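Local coordinates for uric acid degradation bifunctional protein PucL (Bacillus subtilis, PDB 6A4M), which probably oxidises urate with molecular oxygen and, as a bifunctional protein, also decarboxylates a later intermediate of uric acid breakdown, at residues 41-46 against 105-110; 83-88 against 208-213; 140-145 against 158-163; 198-203 against 259-264. One frame throughout, in Å; residues are numbered along the deposited sequence.

From the N terminus, the strand of 41-46 comes first. The chain then runs through two helices, the second beginning in 83-88, before 105-110 closes interaction 1. Interaction 3 follows as a hairpin, with 12 residues between 140-145 and 158-163. Strand 198-203 comes next, and 208-213 soon returns to 83-88 to close interaction 2, so interaction 3 is nested in that loop. Segment 259-264 closes interaction 4 last. Interaction 2 crosses both interaction 1 and interaction 4. Interactions 1, 3 and 4 lie in series along the chain and join strands of one antiparallel sheet. Interaction 2 ties the start of a covering helix to the loop after strand 194-204.

Interaction 1 of 4, residues 41-46 against 105-110; sequences VTCEIG and ITLTGE
Val41 to Ile45 pair with Ile105 to Gly109 as neighbouring antiparallel strands of the T-fold sheet expected of a urate oxidase. Thr42 with Thr108 and Glu44 with Thr106 are the hydrogen-bonded pairs, each closed by two backbone bonds. The bond from Thr106 N to Glu44 O, 2.8 Å, is nearly straight at 173°. One face carries Val41, Cys43, Ile45, Ile105 and Leu107. Leu107 CD2 lies 3.9 Å from Cys43 SG and also meets Val41 CG1. Ile105 holds CG1 anti to its N (chi1 -175°), which sends that branch toward strand 41-45. Its CG1 is 3.9 Å from Ile45 CG2, and its CD1 is 4.1 Å from Cys43 SG. With an alanine in place of Ile105, Ile45 CG2 and Cys43 SG would probably lose this apolar neighbour, opening a gap facing Phe95 of helix 84-98. Helix 64-78 also packs on this face. The other face carries the threonines and Glu44, whose OE2 is bonded to Ser2. There one water donates to Thr106 O at 2.9 Å and bonds Thr108 OG1 at 2.9 Å. The contact thus separates an apolar, helix-covered face from a hydroxyl-rich, watered one.

Interaction 2 of 4, residues 83-88 against 208-213; sequences TTEGFL and NDSYAS
Tyr211 lays its ring obliquely against the first turn of helix 84-98, overlapping Gly86 and the carbonyl of Glu85. Its CD1 lies 3.7 Å from Gly86 CA and 3.6 Å from Glu85 O. Gly86 has no side chain, and Tyr211 CB also packs against its CA. Thr83 is the N-cap of this helix. Its OG1 stands between the backbone N and the carbonyl carbon (chi1 60°), where it accepts from Gly86 N at 3.1 Å. The same hydroxyl donates to Tyr211 O at 3.0 Å, approaching from above the carbonyl plane and not on a lone pair. One oxygen therefore caps the helix and holds the loop to it. The methyl branch of Thr83 takes up the next residue, with CG2 3.5 Å from Ala212 CB. Glu85 offers the stem of its side chain, CB and CG, to Ser210 OG and Ser210 O. Its bent chain leads the carboxylate on to Ser160 and Tyr218. Segment 208-213 lies between strand 194-204 and helix 221-233. Ser210 and Tyr211 also touch Gln158 of strand 153-169, and Tyr211 stacks on His89, one turn further along helix 84-98.

Interaction 3 of 4, residues 140-145 against 158-163; sequences SRSVLK and QYSEIM
Arg141 and Glu161 lie side by side on one face of the hairpin formed by strands 139-148 and 153-169, pointing the same way and joined by a salt bridge. Arg141 NE donates to Glu161 OE1 at 3.3 Å. The oxygen sits in the guanidinium plane and is met nearly along its own C-O bond. A second, weak bond runs from Arg141 NH2 to the same oxygen, so OE1 takes both. The carboxylate is turned 49° from the guanidinium. Met163 SD lies against the arginine stem, 3.7 Å from Arg141 CD. Further along this face, Val143 and Tyr159 form a CH-pi contact, with Val143 CB over one ring face and 4.0 Å from the Tyr159 centroid. Val143 CG2 reaches Tyr159 CZ at 3.4 Å and also lies above one face of the Arg141 guanidinium, toward its rim. Tyr159 holds CG between its backbone N and carbonyl carbon (chi1 62°), which leans the ring over the neighbouring strand.

Backbone bonds fix this register. Val143 N meets Tyr159 O at 3.0 Å, and Arg141 N meets Glu161 O at 2.8 Å. On the opposite face Ser142 OG and Ser160 OG come within 3.0 Å, and Ser160 OG is bonded to Glu85 of helix 84-98. Farther out, Arg141 touches Thr108 on strand 104-121, while Glu161 touches Asn199 and Ser201 on strand 194-204. The chemistry thus differs between the faces: an ion pair beside an aromatic contact on one, hydroxyls turned to the helix on the other. The guanidinium probably offsets the charge of the buried Glu161.

Interaction 4 of 4, residues 198-203 against 259-264; sequences LNISWQ and TDVSFQ. With GOL (glycerol), chain B.
Ile200 and Phe263 lie side by side and point the same way, across two antiparallel strands of the T-fold sheet. Ile200 CG2 makes an off-centre, oblique CH-pi contact, 4.2 Å from the Phe263 centroid. With CG1 anti to the carbonyl carbon (chi1 -49°), CG2 falls anti to the backbone N and meets Val261 CG1 at 3.6 Å. Ile200 CG1 lies near Phe263 CD2 and CE2. Trp202 shares this face, but its indole turns off toward Ala221 and Val224 of helix 221-233. Helix 240-254 packs against Val261 and Phe263. The opposite face is polar, with Asn199, Ser201, Ser262 and Gln264. Ser201 pairs with Ser262 through two backbone bonds, including Ser201 N to Ser262 O at 2.9 Å. Asn199 OD1 accepts from Asp164 N and from glycerol O3, the latter at 2.7 Å. The glycerol probably came from the crystallisation liquor. Replacing Asn199 with an alanine would probably leave Asp164 N without this acceptor and take away one bond to the glycerol. The glycerol also spans to Gln264, where its O1 donates to Gln264 OE1 at 3.0 Å. Gln264 O accepts twice, from Asn199 N at 2.8 Å and from glycerol O2 at 2.7 Å.

Interaction 1 of 4, residues 41-46 against 105-110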
loop_
_atom_site.group_PDB
_atom_site.type_symbol
_atom_site.label_atom_id
_atom_site.label_comp_id
_atom_site.label_asym_id
_atom_site.label_seq_id
_atom_site.Cartn_x
_atom_site.Cartn_y
_atom_site.Cartn_z
ATOM N N VAL A 41 -9.933 3.606 8.968
ATOM C CA VAL A 41 -9.184 3.344 10.189
ATOM C C VAL A 41 -9.847 2.240 11.004
ATOM O O VAL A 41 -11.069 2.236 11.183
ATOM C CB VAL A 41 -9.024 4.612 11.055
ATOM C CG1 VAL A 41 -8.230 4.302 12.326
ATOM C CG2 VAL A 41 -8.346 5.714 10.249
ATOM N N THR A 42 -9.022 1.300 11.460
ATOM C CA THR A 42 -9.371 0.362 12.518
ATOM C C THR A 42 -8.490 0.723 13.721
ATOM O O THR A 42 -7.276 0.899 13.569
ATOM C CB THR A 42 -9.103 -1.094 12.092
ATOM O OG1 THR A 42 -9.744 -1.354 10.836
ATOM C CG2 THR A 42 -9.620 -2.079 13.140
ATOM N N CYS A 43 -9.105 0.849 14.897
ATOM C CA CYS A 43 -8.392 1.222 16.120
ATOM C C CYS A 43 -8.651 0.197 17.223
ATOM O O CYS A 43 -9.800 -0.131 17.502
ATOM C CB CYS A 43 -8.826 2.607 16.583
ATOM S SG CYS A 43 -7.880 3.221 17.994
ATOM N N GLU A 44 -7.575 -0.302 17.831
ATOM C CA GLU A 44 -7.638 -1.347 18.852
ATOM C C GLU A 44 -6.717 -0.958 20.010
ATOM O O GLU A 44 -5.521 -0.755 19.797
ATOM C CB GLU A 44 -7.182 -2.684 18.257
ATOM C CG GLU A 44 -7.400 -3.893 19.159
ATOM C CD GLU A 44 -6.895 -5.199 18.558
ATOM O OE1 GLU A 44 -6.288 -5.182 17.464
ATOM O OE2 GLU A 44 -7.103 -6.255 19.193
ATOM N N ILE A 45 -7.268 -0.864 21.222
ATOM C CA ILE A 45 -6.489 -0.468 22.403
ATOM C C ILE A 45 -6.556 -1.536 23.493
ATOM O O ILE A 45 -7.611 -2.128 23.722
ATOM C CB ILE A 45 -6.913 0.927 22.932
ATOM C CG1 ILE A 45 -8.361 0.938 23.448
ATOM C CG2 ILE A 45 -6.739 1.968 21.830
ATOM C CD1 ILE A 45 -8.794 2.253 24.065
ATOM N N GLY A 46 -5.416 -1.789 24.141
ATOM C CA GLY A 46 -5.303 -2.804 25.198
ATOM C C GLY A 46 -5.526 -2.218 26.578
ATOM O O GLY A 46 -4.869 -1.249 26.960
ATOM N N ILE A 105 -1.664 0.198 21.690
ATOM C CA ILE A 105 -2.552 0.618 20.603
ATOM C C ILE A 105 -2.085 0.032 19.265
ATOM O O ILE A 105 -0.901 0.088 18.938
ATOM C CB ILE A 105 -2.690 2.162 20.513
ATOM C CG1 ILE A 105 -3.722 2.554 19.442
ATOM C CG2 ILE A 105 -1.351 2.837 20.233
ATOM C CD1 ILE A 105 -4.215 3.981 19.557
ATOM N N THR A 106 -3.026 -0.545 18.518
ATOM C CA THR A 106 -2.777 -1.021 17.159
ATOM C C THR A 106 -3.689 -0.241 16.222
ATOM O O THR A 106 -4.912 -0.284 16.371
ATOM C CB THR A 106 -3.067 -2.530 17.011
ATOM O OG1 THR A 106 -2.430 -3.253 18.070
ATOM C CG2 THR A 106 -2.560 -3.054 15.670
ATOM N N LEU A 107 -3.086 0.477 15.275
ATOM C CA LEU A 107 -3.822 1.230 14.264
ATOM C C LEU A 107 -3.597 0.633 12.881
ATOM O O LEU A 107 -2.468 0.309 12.518
ATOM C CB LEU A 107 -3.388 2.691 14.272
ATOM C CG LEU A 107 -4.001 3.516 15.402
ATOM C CD1 LEU A 107 -3.129 4.712 15.740
ATOM C CD2 LEU A 107 -5.410 3.967 15.048
ATOM N N THR A 108 -4.685 0.498 12.128
ATOM C CA THR A 108 -4.658 0.049 10.743
ATOM C C THR A 108 -5.295 1.139 9.893
ATOM O O THR A 108 -6.372 1.629 10.233
ATOM C CB THR A 108 -5.467 -1.248 10.576
ATOM O OG1 THR A 108 -4.962 -2.243 11.476
ATOM C CG2 THR A 108 -5.390 -1.777 9.153
ATOM N N GLY A 109 -4.635 1.507 8.796
ATOM C CA GLY A 109 -5.122 2.551 7.894
ATOM C C GLY A 109 -5.160 2.057 6.464
ATOM O O GLY A 109 -4.111 1.886 5.850
ATOM N N GLU A 110 -6.367 1.833 5.942
ATOM C CA GLU A 110 -6.571 1.377 4.559
ATOM C C GLU A 110 -6.924 2.538 3.636
ATOM O O GLU A 110 -7.970 3.160 3.796
ATOM C CB GLU A 110 -7.695 0.335 4.478
ATOM C CG GLU A 110 -7.229 -1.107 4.365
ATOM C CD GLU A 110 -8.295 -2.002 3.761
ATOM O OE1 GLU A 110 -8.563 -1.864 2.544
ATOM O OE2 GLU A 110 -8.853 -2.842 4.500
HETATM O O HOH W 1 -8.413 -0.360 8.781
HETATM O O HOH W 2 -6.075 -1.759 14.137
HETATM O O HOH W 3 -3.438 -3.227 20.782
#

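Interaction 2 of 4, residues 83-88 against 208-213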
loop_
_atom_site.group_PDB
_atom_site.type_symbol
_atom_site.label_atom_id
_atom_site.label_comp_id
_atom_site.label_asym_id
_atom_site.label_seq_id
_atom_site.Cartn_x
_atom_site.Cartn_y
_atom_site.Cartn_z
ATOM N N THR A 83 1.197 11.923 4.656
ATOM C CA THR A 83 1.028 10.475 4.497
ATOM C C THR A 83 0.113 9.844 5.544
ATOM O O THR A 83 0.019 10.319 6.679
ATOM C CB THR A 83 2.380 9.752 4.619
ATOM O OG1 THR A 83 2.945 10.011 5.912
ATOM C CG2 THR A 83 3.341 10.208 3.528
ATOM N N THR A 84 -0.526 8.745 5.147
ATOM C CA THR A 84 -1.287 7.888 6.058
ATOM C C THR A 84 -0.399 7.295 7.162
ATOM O O THR A 84 -0.840 7.165 8.301
ATOM C CB THR A 84 -1.987 6.752 5.279
ATOM O OG1 THR A 84 -2.905 7.327 4.347
ATOM C CG2 THR A 84 -2.752 5.810 6.210
ATOM N N GLU A 85 0.840 6.947 6.820
ATOM C CA GLU A 85 1.804 6.421 7.803
ATOM C C GLU A 85 2.056 7.415 8.942
ATOM O O GLU A 85 2.072 7.033 10.117
ATOM C CB GLU A 85 3.136 6.059 7.128
ATOM C CG GLU A 85 3.075 4.837 6.211
ATOM C CD GLU A 85 2.800 5.154 4.742
ATOM O OE1 GLU A 85 2.078 6.132 4.443
ATOM O OE2 GLU A 85 3.306 4.410 3.877
ATOM N N GLY A 86 2.246 8.685 8.581
ATOM C CA GLY A 86 2.424 9.765 9.552
ATOM C C GLY A 86 1.165 10.085 10.339
ATOM O O GLY A 86 1.238 10.391 11.528
ATOM N N PHE A 87 0.012 10.018 9.675
ATOM C CA PHE A 87 -1.286 10.191 10.340
ATOM C C PHE A 87 -1.509 9.170 11.458
ATOM O O PHE A 87 -1.975 9.522 12.536
ATOM C CB PHE A 87 -2.437 10.113 9.326
ATOM C CG PHE A 87 -3.804 10.100 9.959
ATOM C CD1 PHE A 87 -4.197 11.129 10.810
ATOM C CD2 PHE A 87 -4.697 9.058 9.714
ATOM C CE1 PHE A 87 -5.453 11.122 11.402
ATOM C CE2 PHE A 87 -5.956 9.046 10.301
ATOM C CZ PHE A 87 -6.335 10.081 11.147
ATOM N N LEU A 88 -1.177 7.910 11.196
ATOM C CA LEU A 88 -1.305 6.856 12.207
ATOM C C LEU A 88 -0.349 7.088 13.380
ATOM O O LEU A 88 -0.736 6.914 14.531
ATOM C CB LEU A 88 -1.068 5.467 11.590
ATOM C CG LEU A 88 -2.044 4.996 10.504
ATOM C CD1 LEU A 88 -1.699 3.574 10.084
ATOM C CD2 LEU A 88 -3.496 5.087 10.948
ATOM N N ASN A 208 11.011 6.608 11.316
ATOM C CA ASN A 208 10.707 7.988 10.895
ATOM C C ASN A 208 10.692 8.212 9.377
ATOM O O ASN A 208 10.025 9.132 8.900
ATOM C CB ASN A 208 11.692 8.986 11.534
ATOM C CG ASN A 208 11.465 9.178 13.028
ATOM O OD1 ASN A 208 10.616 8.529 13.647
ATOM N ND2 ASN A 208 12.238 10.083 13.618
ATOM N N ASP A 209 11.422 7.387 8.625
ATOM C CA ASP A 209 11.427 7.470 7.155
ATOM C C ASP A 209 10.063 7.149 6.539
ATOM O O ASP A 209 9.778 7.554 5.411
ATOM C CB ASP A 209 12.468 6.517 6.554
ATOM C CG ASP A 209 13.894 6.852 6.961
ATOM O OD1 ASP A 209 14.117 7.842 7.689
ATOM O OD2 ASP A 209 14.805 6.111 6.542
ATOM N N SER A 210 9.236 6.409 7.278
ATOM C CA SER A 210 7.882 6.061 6.861
ATOM C C SER A 210 6.900 7.236 6.741
ATOM O O SER A 210 5.926 7.126 5.998
ATOM C CB SER A 210 7.301 5.028 7.833
ATOM O OG SER A 210 6.083 4.504 7.351
ATOM N N TYR A 211 7.142 8.340 7.451
ATOM C CA TYR A 211 6.161 9.449 7.527
ATOM C C TYR A 211 6.365 10.537 6.461
ATOM O O TYR A 211 5.549 11.458 6.365
ATOM C CB TYR A 211 6.139 10.079 8.936
ATOM C CG TYR A 211 6.297 9.074 10.063
ATOM C CD1 TYR A 211 5.585 7.868 10.057
ATOM C CD2 TYR A 211 7.169 9.316 11.126
ATOM C CE1 TYR A 211 5.742 6.936 11.073
ATOM C CE2 TYR A 211 7.325 8.391 12.150
ATOM C CZ TYR A 211 6.613 7.201 12.117
ATOM O OH TYR A 211 6.759 6.272 13.122
ATOM N N ALA A 212 7.442 10.428 5.675
ATOM C CA ALA A 212 7.730 11.343 4.558
ATOM C C ALA A 212 7.932 12.810 4.968
ATOM O O ALA A 212 7.626 13.721 4.192
ATOM C CB ALA A 212 6.649 11.232 3.484
ATOM N N SER A 213 8.451 13.034 6.177
ATOM C CA SER A 213 8.798 14.385 6.622
ATOM C C SER A 213 10.022 14.830 5.827
ATOM O O SER A 213 10.039 15.932 5.277
ATOM C CB SER A 213 9.063 14.429 8.129
ATOM O OG SER A 213 8.955 15.757 8.612
#

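Interaction 3 of 4, residues 140-145 against 158-163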
loop_
_atom_site.group_PDB
_atom_site.type_symbol
_atom_site.label_atom_id
_atom_site.label_comp_id
_atom_site.label_asym_id
_atom_site.label_seq_id
_atom_site.Cartn_x
_atom_site.Cartn_y
_atom_site.Cartn_z
ATOM N N SER A 140 -3.113 0.929 -0.965
ATOM C CA SER A 140 -2.117 0.851 0.094
ATOM C C SER A 140 -2.798 0.639 1.443
ATOM O O SER A 140 -3.964 1.005 1.629
ATOM C CB SER A 140 -1.216 2.093 0.121
ATOM O OG SER A 140 -1.937 3.261 0.454
ATOM N N ARG A 141 -2.072 0.008 2.360
ATOM C CA ARG A 141 -2.508 -0.146 3.744
ATOM C C ARG A 141 -1.293 0.007 4.645
ATOM O O ARG A 141 -0.197 -0.426 4.283
ATOM C CB ARG A 141 -3.167 -1.511 3.973
ATOM C CG ARG A 141 -3.851 -1.655 5.329
ATOM C CD ARG A 141 -4.516 -3.016 5.499
ATOM N NE ARG A 141 -3.541 -4.045 5.879
ATOM C CZ ARG A 141 -3.599 -4.836 6.959
ATOM N NH1 ARG A 141 -4.612 -4.795 7.821
ATOM N NH2 ARG A 141 -2.617 -5.708 7.174
ATOM N N SER A 142 -1.495 0.624 5.808
ATOM C CA SER A 142 -0.439 0.784 6.809
ATOM C C SER A 142 -0.917 0.293 8.170
ATOM O O SER A 142 -2.053 0.555 8.568
ATOM C CB SER A 142 -0.005 2.247 6.901
ATOM O OG SER A 142 0.566 2.673 5.677
ATOM N N VAL A 143 -0.041 -0.430 8.864
ATOM C CA VAL A 143 -0.281 -0.885 10.227
ATOM C C VAL A 143 0.783 -0.271 11.136
ATOM O O VAL A 143 1.955 -0.184 10.763
ATOM C CB VAL A 143 -0.233 -2.427 10.325
ATOM C CG1 VAL A 143 -0.522 -2.897 11.749
ATOM C CG2 VAL A 143 -1.217 -3.039 9.338
ATOM N N LEU A 144 0.363 0.161 12.320
ATOM C CA LEU A 144 1.274 0.693 13.325
ATOM C C LEU A 144 0.858 0.193 14.695
ATOM O O LEU A 144 -0.302 0.346 15.081
ATOM C CB LEU A 144 1.247 2.220 13.313
ATOM C CG LEU A 144 2.181 2.940 14.293
ATOM C CD1 LEU A 144 3.634 2.775 13.880
ATOM C CD2 LEU A 144 1.825 4.409 14.371
ATOM N N LYS A 145 1.811 -0.390 15.421
ATOM C CA LYS A 145 1.589 -0.840 16.790
ATOM C C LYS A 145 2.569 -0.116 17.714
ATOM O O LYS A 145 3.780 -0.159 17.483
ATOM C CB LYS A 145 1.757 -2.358 16.895
ATOM C CG LYS A 145 0.876 -2.965 17.970
ATOM C CD LYS A 145 1.358 -4.309 18.495
ATOM C CE LYS A 145 0.581 -4.698 19.750
ATOM N NZ LYS A 145 0.588 -6.163 20.007
ATOM N N GLN A 158 5.598 -1.906 12.677
ATOM C CA GLN A 158 5.245 -0.925 11.659
ATOM C C GLN A 158 5.565 -1.465 10.272
ATOM O O GLN A 158 6.703 -1.848 10.002
ATOM C CB GLN A 158 6.003 0.388 11.870
ATOM C CG GLN A 158 5.546 1.504 10.933
ATOM C CD GLN A 158 6.623 2.522 10.624
ATOM O OE1 GLN A 158 6.442 3.712 10.868
ATOM N NE2 GLN A 158 7.750 2.062 10.090
ATOM N N TYR A 159 4.562 -1.486 9.401
ATOM C CA TYR A 159 4.781 -1.767 7.985
ATOM C C TYR A 159 3.731 -1.087 7.130
ATOM O O TYR A 159 2.639 -0.770 7.603
ATOM C CB TYR A 159 4.799 -3.274 7.710
ATOM C CG TYR A 159 3.513 -4.009 8.018
ATOM C CD1 TYR A 159 2.529 -4.182 7.038
ATOM C CD2 TYR A 159 3.287 -4.561 9.277
ATOM C CE1 TYR A 159 1.352 -4.868 7.314
ATOM C CE2 TYR A 159 2.115 -5.249 9.562
ATOM C CZ TYR A 159 1.151 -5.403 8.580
ATOM O OH TYR A 159 -0.012 -6.082 8.864
ATOM N N SER A 160 4.096 -0.846 5.876
ATOM C CA SER A 160 3.174 -0.380 4.855
ATOM C C SER A 160 3.092 -1.443 3.780
ATOM O O SER A 160 3.993 -2.265 3.630
ATOM C CB SER A 160 3.633 0.947 4.273
ATOM O OG SER A 160 3.490 1.971 5.238
ATOM N N GLU A 161 2.002 -1.411 3.030
ATOM C CA GLU A 161 1.620 -2.529 2.191
ATOM C C GLU A 161 0.868 -2.046 0.966
ATOM O O GLU A 161 0.134 -1.063 1.050
ATOM C CB GLU A 161 0.723 -3.450 3.018
ATOM C CG GLU A 161 0.412 -4.799 2.399
ATOM C CD GLU A 161 -0.281 -5.740 3.372
ATOM O OE1 GLU A 161 -0.886 -5.261 4.359
ATOM O OE2 GLU A 161 -0.222 -6.968 3.140
ATOM N N ILE A 162 1.060 -2.715 -0.168
ATOM C CA ILE A 162 0.111 -2.591 -1.286
ATOM C C ILE A 162 -0.646 -3.906 -1.423
ATOM O O ILE A 162 -0.037 -4.972 -1.489
ATOM C CB ILE A 162 0.746 -2.142 -2.626
ATOM C CG1 ILE A 162 -0.363 -1.889 -3.653
ATOM C CG2 ILE A 162 1.755 -3.145 -3.176
ATOM C CD1 ILE A 162 0.072 -1.059 -4.829
ATOM N N MET A 163 -1.973 -3.809 -1.449
ATOM C CA MET A 163 -2.854 -4.969 -1.421
ATOM C C MET A 163 -3.584 -5.151 -2.735
ATOM O O MET A 163 -3.801 -4.193 -3.468
ATOM C CB MET A 163 -3.922 -4.789 -0.352
ATOM C CG MET A 163 -3.415 -4.431 1.028
ATOM S SD MET A 163 -4.690 -4.749 2.259
ATOM C CE MET A 163 -6.097 -3.847 1.608
#

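Interaction 4 of 4, residues 198-203 against 259-264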
loop_
_atom_site.group_PDB
_atom_site.type_symbol
_atom_site.label_atom_id
_atom_site.label_comp_id
_atom_site.label_asym_id
_atom_site.label_seq_id
_atom_site.Cartn_x
_atom_site.Cartn_y
_atom_site.Cartn_z
ATOM N N LEU A 198 -1.112 -10.202 -5.722
ATOM C CA LEU A 198 0.040 -9.903 -4.871
ATOM C C LEU A 198 -0.297 -8.871 -3.807
ATOM O O LEU A 198 -0.746 -7.778 -4.128
ATOM C CB LEU A 198 1.204 -9.381 -5.721
ATOM C CG LEU A 198 1.958 -10.402 -6.579
ATOM C CD1 LEU A 198 2.917 -9.690 -7.523
ATOM C CD2 LEU A 198 2.715 -11.402 -5.717
ATOM N N ASN A 199 -0.105 -9.241 -2.542
ATOM C CA ASN A 199 0.045 -8.273 -1.464
ATOM C C ASN A 199 1.540 -8.163 -1.183
ATOM O O ASN A 199 2.207 -9.180 -1.031
ATOM C CB ASN A 199 -0.700 -8.712 -0.198
ATOM C CG ASN A 199 -2.214 -8.731 -0.367
ATOM O OD1 ASN A 199 -2.766 -8.281 -1.379
ATOM N ND2 ASN A 199 -2.896 -9.275 0.630
ATOM N N ILE A 200 2.063 -6.936 -1.136
ATOM C CA ILE A 200 3.490 -6.690 -0.883
ATOM C C ILE A 200 3.625 -5.709 0.281
ATOM O O ILE A 200 3.033 -4.633 0.245
ATOM C CB ILE A 200 4.218 -6.112 -2.124
ATOM C CG1 ILE A 200 3.909 -6.938 -3.381
ATOM C CG2 ILE A 200 5.727 -6.066 -1.886
ATOM C CD1 ILE A 200 4.410 -6.318 -4.666
ATOM N N SER A 201 4.405 -6.096 1.294
ATOM C CA SER A 201 4.661 -5.293 2.493
ATOM C C SER A 201 6.126 -4.894 2.558
ATOM O O SER A 201 6.962 -5.512 1.909
ATOM C CB SER A 201 4.336 -6.092 3.757
ATOM O OG SER A 201 2.973 -6.456 3.806
ATOM N N TRP A 202 6.425 -3.871 3.354
ATOM C CA TRP A 202 7.808 -3.461 3.608
ATOM C C TRP A 202 7.968 -2.775 4.969
ATOM O O TRP A 202 7.079 -2.045 5.424
ATOM C CB TRP A 202 8.323 -2.550 2.486
ATOM C CG TRP A 202 7.503 -1.323 2.251
ATOM C CD1 TRP A 202 7.674 -0.097 2.831
ATOM C CD2 TRP A 202 6.385 -1.192 1.363
ATOM N NE1 TRP A 202 6.731 0.787 2.364
ATOM C CE2 TRP A 202 5.927 0.144 1.462
ATOM C CE3 TRP A 202 5.723 -2.073 0.495
ATOM C CZ2 TRP A 202 4.837 0.619 0.724
ATOM C CZ3 TRP A 202 4.638 -1.598 -0.241
ATOM C CH2 TRP A 202 4.207 -0.263 -0.120
ATOM N N GLN A 203 9.108 -3.032 5.608
ATOM C CA GLN A 203 9.454 -2.435 6.895
ATOM C C GLN A 203 10.692 -1.565 6.726
ATOM O O GLN A 203 11.652 -1.964 6.059
ATOM C CB GLN A 203 9.713 -3.524 7.939
ATOM C CG GLN A 203 8.473 -4.318 8.310
ATOM C CD GLN A 203 8.735 -5.350 9.392
ATOM O OE1 GLN A 203 9.577 -6.229 9.231
ATOM N NE2 GLN A 203 8.005 -5.251 10.498
ATOM N N THR A 259 14.412 -2.769 5.386
ATOM C CA THR A 259 15.062 -3.945 5.964
ATOM C C THR A 259 14.635 -5.226 5.242
ATOM O O THR A 259 15.465 -6.086 4.954
ATOM C CB THR A 259 14.720 -4.077 7.460
ATOM O OG1 THR A 259 15.105 -2.876 8.142
ATOM C CG2 THR A 259 15.439 -5.272 8.094
ATOM N N ASP A 260 13.337 -5.350 4.977
ATOM C CA ASP A 260 12.783 -6.537 4.325
ATOM C C ASP A 260 11.477 -6.227 3.596
ATOM O O ASP A 260 10.811 -5.232 3.894
ATOM C CB ASP A 260 12.570 -7.662 5.347
ATOM C CG ASP A 260 11.863 -7.187 6.608
ATOM O OD1 ASP A 260 10.700 -6.737 6.518
ATOM O OD2 ASP A 260 12.476 -7.267 7.694
ATOM N N VAL A 261 11.138 -7.095 2.641
ATOM C CA VAL A 261 9.918 -6.986 1.841
ATOM C C VAL A 261 9.199 -8.335 1.888
ATOM O O VAL A 261 9.781 -9.349 1.503
ATOM C CB VAL A 261 10.240 -6.624 0.373
ATOM C CG1 VAL A 261 8.972 -6.268 -0.400
ATOM C CG2 VAL A 261 11.230 -5.465 0.309
ATOM N N SER A 262 7.952 -8.347 2.363
ATOM C CA SER A 262 7.157 -9.579 2.452
ATOM C C SER A 262 6.118 -9.656 1.341
ATOM O O SER A 262 5.705 -8.637 0.793
ATOM C CB SER A 262 6.477 -9.694 3.809
ATOM O OG SER A 262 7.438 -9.709 4.845
ATOM N N PHE A 263 5.717 -10.882 1.016
ATOM C CA PHE A 263 4.811 -11.156 -0.093
ATOM C C PHE A 263 3.765 -12.166 0.340
ATOM O O PHE A 263 4.105 -13.187 0.926
ATOM C CB PHE A 263 5.586 -11.732 -1.284
ATOM C CG PHE A 263 6.547 -10.763 -1.912
ATOM C CD1 PHE A 263 7.829 -10.598 -1.396
ATOM C CD2 PHE A 263 6.176 -10.018 -3.027
ATOM C CE1 PHE A 263 8.721 -9.702 -1.975
ATOM C CE2 PHE A 263 7.063 -9.123 -3.611
ATOM C CZ PHE A 263 8.336 -8.967 -3.085
ATOM N N GLN A 264 2.498 -11.867 0.075
ATOM C CA GLN A 264 1.447 -12.878 0.072
ATOM C C GLN A 264 0.929 -12.934 -1.362
ATOM O O GLN A 264 0.362 -11.959 -1.852
ATOM C CB GLN A 264 0.337 -12.536 1.067
ATOM C CG GLN A 264 0.757 -12.709 2.523
ATOM C CD GLN A 264 -0.408 -12.670 3.504
ATOM O OE1 GLN A 264 -1.458 -12.078 3.226
ATOM N NE2 GLN A 264 -0.225 -13.296 4.666
HETATM C C1 GOL B . -3.054 -13.039 -0.550
HETATM O O1 GOL B . -3.165 -12.488 0.769
HETATM C C2 GOL B . -2.714 -11.956 -1.577
HETATM O O2 GOL B . -2.083 -12.538 -2.723
HETATM C C3 GOL B . -3.970 -11.196 -2.016
HETATM O O3 GOL B . -3.674 -10.205 -3.016
#